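Local coordinates for putative oxidoreductase (Bacteroides fragilis NCTC 9343, PDB 3EOF), which binds flavin mononucleotide and probably acts as an FMN-dependent oxidoreductase of the nitroreductase type, at residues C78-F81 against R82-C85. Numbering follows the deposited sequence.
Sequences CADF and RRFC
D80 carries its CG opposite the backbone N, and R83 does the same before bending at chi3 (55°), which takes the carboxylate to the start of helix 82-89 and brings one face of the guanidinium to it. This is a side-chain cap at the junction where strand 73-80, an inner strand of the antiparallel sheet of this nitroreductase fold, turns into that helix. The evidence is a nearly straight bond from R83 N to D80 OD1, 2.9 Å long with 170° at the hydrogen; the donor meets the syn side of the oxygen, 15° out of the carboxylate plane. The other oxygen, D80 OD2, lies 3.7 Å from R83 NH1, well out of the guanidinium plane, so the pair is a long salt bridge of charges alone. Both ends have stronger partners: OD2 is hydrogen-bonded to S45 OG and to Y183 OH of the second subunit, and R83 NH2 to Y44 O, placing the cap at the dimer interface. The first helical turn closes as C85 N donates to F81 O (2.9 Å). Alongside it, the F84 ring brings CD2 to the edge of the F81 ring, 4.2 Å from CE1, and F81 itself stacks with Y97. A water completes the junction, donating to D80 O at 2.8 Å and accepting from F84 N at 2.9 Å.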
ATOM      1  N   CYS A  78      -5.396   5.166   8.408  1.00 24.03           N
ATOM      2  CA  CYS A  78      -4.662   4.594   9.519  1.00 23.79           C
ATOM      3  C   CYS A  78      -4.657   3.067   9.578  1.00 23.18           C
ATOM      4  O   CYS A  78      -5.711   2.421   9.395  1.00 21.21           O
ATOM      5  CB  CYS A  78      -5.285   5.086  10.826  1.00 26.23           C
ATOM      6  SG  CYS A  78      -5.394   6.850  10.915  1.00 26.53           S
ATOM      7  N   ALA A  79      -3.462   2.524   9.818  1.00 23.79           N
ATOM      8  CA  ALA A  79      -3.260   1.113  10.123  1.00 24.57           C
ATOM      9  C   ALA A  79      -3.998   0.963  11.458  1.00 23.78           C
ATOM     10  O   ALA A  79      -3.831   1.778  12.324  1.00 25.79           O
ATOM     11  CB  ALA A  79      -1.769   0.815  10.282  1.00 22.03           C
ATOM     12  N   ASP A  80      -4.832  -0.051  11.614  1.00 23.52           N
ATOM     13  CA  ASP A  80      -5.621  -0.188  12.843  1.00 22.54           C
ATOM     14  C   ASP A  80      -5.785  -1.652  13.202  1.00 22.01           C
ATOM     15  O   ASP A  80      -6.510  -2.402  12.534  1.00 21.34           O
ATOM     16  CB  ASP A  80      -6.980   0.485  12.634  1.00 22.93           C
ATOM     17  CG  ASP A  80      -7.872   0.513  13.871  1.00 27.26           C
ATOM     18  OD1 ASP A  80      -7.772  -0.380  14.706  1.00 23.90           O
ATOM     19  OD2 ASP A  80      -8.730   1.431  13.964  1.00 22.22           O
ATOM     20  N   PHE A  81      -5.041  -2.058  14.220  1.00 22.64           N
ATOM     21  CA  PHE A  81      -5.211  -3.379  14.847  1.00 22.01           C
ATOM     22  C   PHE A  81      -6.014  -3.247  16.147  1.00 21.19           C
ATOM     23  O   PHE A  81      -6.426  -4.253  16.731  1.00 22.30           O
ATOM     24  CB  PHE A  81      -3.869  -4.103  15.101  1.00 20.48           C
ATOM     25  CG  PHE A  81      -3.691  -5.308  14.249  1.00 24.64           C
ATOM     26  CD1 PHE A  81      -4.476  -6.428  14.491  1.00 20.13           C
ATOM     27  CD2 PHE A  81      -2.742  -5.365  13.266  1.00 22.74           C
ATOM     28  CE1 PHE A  81      -4.329  -7.583  13.735  1.00 31.07           C
ATOM     29  CE2 PHE A  81      -2.574  -6.511  12.525  1.00 24.47           C
ATOM     30  CZ  PHE A  81      -3.383  -7.618  12.748  1.00 23.97           C
ATOM     31  N   ARG A  82      -6.294  -2.004  16.545  1.00 19.90           N
ATOM     32  CA  ARG A  82      -7.013  -1.728  17.768  1.00 21.54           C
ATOM     33  C   ARG A  82      -8.430  -2.258  17.729  1.00 21.81           C
ATOM     34  O   ARG A  82      -8.891  -2.899  18.690  1.00 22.39           O
ATOM     35  CB  ARG A  82      -7.076  -0.233  18.036  1.00 21.94           C
ATOM     36  CG  ARG A  82      -7.796   0.079  19.352  1.00 26.52           C
ATOM     37  CD  ARG A  82      -7.657   1.511  19.686  1.00 26.57           C
ATOM     38  NE  ARG A  82      -8.116   1.773  21.038  1.00 24.95           N
ATOM     39  CZ  ARG A  82      -7.346   1.727  22.117  1.00 28.63           C
ATOM     40  NH1 ARG A  82      -6.060   1.404  22.036  1.00 28.15           N
ATOM     41  NH2 ARG A  82      -7.881   1.976  23.294  1.00 26.83           N
ATOM     42  N   ARG A  83      -9.156  -1.928  16.669  1.00 20.58           N
ATOM     43  CA  ARG A  83     -10.519  -2.429  16.550  1.00 22.97           C
ATOM     44  C   ARG A  83     -10.546  -3.960  16.647  1.00 22.94           C
ATOM     45  O   ARG A  83     -11.341  -4.536  17.412  1.00 23.49           O
ATOM     46  CB  ARG A  83     -11.182  -1.915  15.281  1.00 19.50           C
ATOM     47  CG  ARG A  83     -12.622  -2.404  15.090  1.00 26.24           C
ATOM     48  CD  ARG A  83     -13.240  -1.751  13.884  1.00 23.43           C
ATOM     49  NE  ARG A  83     -12.391  -2.002  12.765  1.00 25.92           N
ATOM     50  CZ  ARG A  83     -11.670  -1.120  12.068  1.00 18.33           C
ATOM     51  NH1 ARG A  83     -11.750   0.182  12.205  1.00 23.38           N
ATOM     52  NH2 ARG A  83     -10.915  -1.602  11.108  1.00 30.72           N
ATOM     53  N   PHE A  84      -9.683  -4.641  15.906  1.00 23.79           N
ATOM     54  CA  PHE A  84      -9.639  -6.100  16.004  1.00 21.46           C
ATOM     55  C   PHE A  84      -9.265  -6.588  17.409  1.00 20.50           C
ATOM     56  O   PHE A  84      -9.840  -7.530  17.893  1.00 21.13           O
ATOM     57  CB  PHE A  84      -8.672  -6.725  14.990  1.00 23.14           C
ATOM     58  CG  PHE A  84      -8.849  -8.199  14.869  1.00 24.68           C
ATOM     59  CD1 PHE A  84      -9.996  -8.702  14.278  1.00 30.29           C
ATOM     60  CD2 PHE A  84      -7.912  -9.075  15.403  1.00 26.09           C
ATOM     61  CE1 PHE A  84     -10.225 -10.079  14.179  1.00 28.96           C
ATOM     62  CE2 PHE A  84      -8.109 -10.438  15.311  1.00 30.47           C
ATOM     63  CZ  PHE A  84      -9.283 -10.949  14.707  1.00 29.68           C
ATOM     64  N   CYS A  85      -8.295  -5.958  18.083  1.00 21.35           N
ATOM     65  CA  CYS A  85      -7.943  -6.417  19.408  1.00 20.23           C
ATOM     66  C   CYS A  85      -9.036  -6.201  20.390  1.00 18.65           C
ATOM     67  O   CYS A  85      -9.153  -6.988  21.320  1.00 19.35           O
ATOM     68  CB  CYS A  85      -6.663  -5.766  19.926  1.00 22.01           C
ATOM     69  SG  CYS A  85      -5.276  -6.283  18.925  1.00 30.14           S
TER
HETATM   70  O   HOH W   1      -8.831  -3.793  13.215  1.00 23.26           O